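Local structure of probable E3 ubiquitin-protein ligase HERC1 (Homo sapiens, 4QT6) at residues 46-50 with 51-55. The protein probably acts as an E3 ubiquitin-protein ligase, with a SPRY domain of a beta-sandwich family that commonly binds protein partners. Sequence-based numbering, arbitrary orientation.
With ARF (formamide), chain B; ARF (formamide), chain G.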
ATOM      1  N   VAL A  46      -7.216   9.841  -0.166  1.00 20.46           N
ATOM      2  CA  VAL A  46      -8.355  10.683  -0.559  1.00 21.13           C
ATOM      3  C   VAL A  46      -9.346  10.852   0.595  1.00 21.08           C
ATOM      4  O   VAL A  46      -9.862  11.961   0.841  1.00 21.07           O
ATOM      5  CB  VAL A  46      -9.064  10.114  -1.807  1.00 20.73           C
ATOM      6  CG1 VAL A  46     -10.359  10.851  -2.074  1.00 20.73           C
ATOM      7  CG2 VAL A  46      -8.175  10.220  -3.046  1.00 20.08           C
ATOM      8  N   LYS A  47      -9.672   9.746   1.241  1.00 21.49           N
ATOM      9  CA  LYS A  47     -10.690   9.709   2.279  1.00 22.41           C
ATOM     10  C   LYS A  47     -10.264   8.711   3.352  1.00 23.15           C
ATOM     11  O   LYS A  47      -9.960   7.547   3.063  1.00 22.38           O
ATOM     12  CB  LYS A  47     -12.048   9.328   1.679  1.00 23.72           C
ATOM     13  CG  LYS A  47     -13.208   9.265   2.670  1.00 26.98           C
ATOM     14  CD  LYS A  47     -13.471  10.608   3.322  1.00 31.80           C
ATOM     15  CE  LYS A  47     -14.531  10.521   4.425  1.00 34.51           C
ATOM     16  NZ  LYS A  47     -14.084   9.775   5.644  1.00 36.34           N
ATOM     17  N   GLU A  48     -10.243   9.189   4.597  1.00 22.10           N
ATOM     18  CA  GLU A  48     -10.002   8.351   5.752  1.00 22.06           C
ATOM     19  C   GLU A  48     -10.746   8.922   6.966  1.00 24.27           C
ATOM     20  O   GLU A  48     -11.320  10.007   6.886  1.00 26.22           O
ATOM     21  CB  GLU A  48      -8.490   8.244   6.041  1.00 21.82           C
ATOM     22  CG  GLU A  48      -7.889   6.876   5.688  1.00 22.06           C
ATOM     23  CD  GLU A  48      -8.302   5.780   6.657  1.00 23.16           C
ATOM     24  OE1 GLU A  48      -7.785   4.639   6.551  1.00 21.10           O
ATOM     25  OE2 GLU A  48      -9.156   6.044   7.548  1.00 22.60           O
ATOM     26  N   ASN A  49     -10.736   8.156   8.051  1.00 26.26           N
ATOM     27  CA  ASN A  49     -11.192   8.619   9.381  1.00 28.59           C
ATOM     28  C   ASN A  49      -9.982   9.056  10.172  1.00 28.11           C
ATOM     29  O   ASN A  49      -9.225   8.225  10.667  1.00 27.36           O
ATOM     30  CB  ASN A  49     -11.936   7.499  10.092  1.00 29.80           C
ATOM     31  CG  ASN A  49     -13.126   7.020   9.308  1.00 31.29           C
ATOM     32  OD1 ASN A  49     -13.157   5.892   8.803  1.00 35.36           O
ATOM     33  ND2 ASN A  49     -14.107   7.894   9.160  1.00 32.70           N
ATOM     34  N   ARG A  50      -9.772  10.367  10.244  1.00 29.56           N
ATOM     35  CA  ARG A  50      -8.599  10.919  10.905  1.00 31.25           C
ATOM     36  C   ARG A  50      -8.548  10.446  12.353  1.00 32.87           C
ATOM     37  O   ARG A  50      -9.560  10.488  13.069  1.00 33.94           O
ATOM     38  CB  ARG A  50      -8.608  12.442  10.856  1.00 33.33           C
ATOM     39  CG  ARG A  50      -8.376  13.026   9.469  0.60 33.87           C
ATOM     40  CD  ARG A  50      -8.856  14.468   9.407  0.60 34.33           C
ATOM     41  NE  ARG A  50      -9.034  14.957   8.040  0.60 34.02           N
ATOM     42  CZ  ARG A  50      -8.053  15.358   7.228  0.60 34.34           C
ATOM     43  NH1 ARG A  50      -6.773  15.313   7.609  0.60 34.68           N
ATOM     44  NH2 ARG A  50      -8.355  15.803   6.013  0.60 34.62           N
ATOM     45  N   GLY A  51      -7.381   9.967  12.765  1.00 33.60           N
ATOM     46  CA  GLY A  51      -7.201   9.430  14.119  1.00 33.64           C
ATOM     47  C   GLY A  51      -7.742   8.034  14.371  1.00 32.66           C
ATOM     48  O   GLY A  51      -7.655   7.535  15.485  1.00 34.59           O
ATOM     49  N   ASN A  52      -8.323   7.389  13.363  1.00 30.26           N
ATOM     50  CA  ASN A  52      -8.797   6.020  13.514  1.00 29.76           C
ATOM     51  C   ASN A  52      -8.754   5.344  12.153  1.00 27.68           C
ATOM     52  O   ASN A  52      -9.735   4.765  11.691  1.00 27.10           O
ATOM     53  CB  ASN A  52     -10.215   6.004  14.085  1.00 33.07           C
ATOM     54  CG  ASN A  52     -10.684   4.614  14.467  1.00 34.09           C
ATOM     55  OD1 ASN A  52      -9.900   3.754  14.897  1.00 36.23           O
ATOM     56  ND2 ASN A  52     -11.972   4.384  14.314  1.00 36.48           N
ATOM     57  N   GLU A  53      -7.581   5.421  11.534  1.00 26.46           N
ATOM     58  CA  GLU A  53      -7.417   5.006  10.132  1.00 25.57           C
ATOM     59  C   GLU A  53      -7.469   3.496  10.023  1.00 25.41           C
ATOM     60  O   GLU A  53      -7.212   2.779  11.005  1.00 24.86           O
ATOM     61  CB  GLU A  53      -6.102   5.538   9.558  1.00 25.25           C
ATOM     62  CG  GLU A  53      -6.060   7.037   9.336  1.00 26.09           C
ATOM     63  CD  GLU A  53      -5.755   7.843  10.594  1.00 27.48           C
ATOM     64  OE1 GLU A  53      -5.519   7.248  11.657  1.00 26.24           O
ATOM     65  OE2 GLU A  53      -5.771   9.081  10.515  1.00 27.11           O
ATOM     66  N   GLY A  54      -7.798   3.016   8.818  1.00 22.35           N
ATOM     67  CA  GLY A  54      -7.984   1.600   8.549  1.00 22.35           C
ATOM     68  C   GLY A  54      -7.250   1.121   7.304  1.00 21.26           C
ATOM     69  O   GLY A  54      -7.550   0.074   6.787  1.00 21.29           O
ATOM     70  N   THR A  55      -6.295   1.918   6.839  1.00 20.55           N
ATOM     71  CA  THR A  55      -5.552   1.673   5.591  1.00 19.75           C
ATOM     72  C   THR A  55      -4.108   1.273   5.834  1.00 19.57           C
ATOM     73  O   THR A  55      -3.434   1.846   6.712  1.00 19.44           O
ATOM     74  CB  THR A  55      -5.522   2.969   4.780  1.00 20.36           C
ATOM     75  OG1 THR A  55      -6.863   3.349   4.466  1.00 20.10           O
ATOM     76  CG2 THR A  55      -4.704   2.831   3.485  1.00 20.62           C
TER
HETATM   77  N   ARF B2201      -7.379   2.657  13.776  1.00 29.08           N
HETATM   78  C   ARF B2201      -6.525   1.753  14.251  1.00 29.52           C
HETATM   79  O   ARF B2201      -5.856   1.066  13.494  1.00 27.79           O
HETATM   80  N   ARF G2206     -11.039   2.340  10.896  1.00 44.92           N
HETATM   81  C   ARF G2206     -10.280   1.513  11.626  1.00 47.26           C
HETATM   82  O   ARF G2206     -10.583   0.332  11.734  1.00 48.26           O
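Glu48 OE1 takes two hydrogen bonds from the far side of a tight turn: the hydroxyl OG1 of Thr55 lies 2.6 Å from it, and the backbone N of Gly54 lies 2.8 Å away on a nearly straight N-H (166°). The turn is a type II beta turn from Asn49 to Asn52, in the loop joining strands 38-47 and 55-60, which belong to the two different sheets of the SPRY beta-sandwich. Gly54 meets OE1 on the syn side and Thr55 on the anti side, each slightly out of the carboxylate plane. Glu48 OE2 offers its anti lone pair to the backbone N of the next residue, Asn49 N, at 2.7 Å. A buried carboxylate is thus held at both oxygens, its chain bent at chi2 (-73°) to swing the group across the base of the loop. Glutamate suits this place because it is long enough to reach the backbone of Gly54 and the hydroxyl of Thr55 while offering two acceptor oxygens.

The turn itself is closed by Asn52 N donating to Asn49 O at 3.0 Å. Gly51 takes the third position with positive phi, where a CB would run into Arg50 O. The side chain of Glu53, bent at chi2, turns back toward the turn, its CG and CD packing against Asn49 O, and OE2 receives Gly51 N from above the carboxylate plane; Thr99 OG1 also bonds to that oxygen. The carboxylate planes of Glu48 and Glu53 are 55° apart, and Glu48 OE1 touches Glu53 CB, while Glu48 OE2 and Glu53 OE2, which would repel if both are ionised, are 5.4 Å apart.

Two formamides bind at Asn52 and Glu53. That of chain G donates to Asn52 O, and that of chain B spans side chain and backbone, its N lying 3.0 Å from Asn52 OD1 and 2.8 Å from Glu53 O.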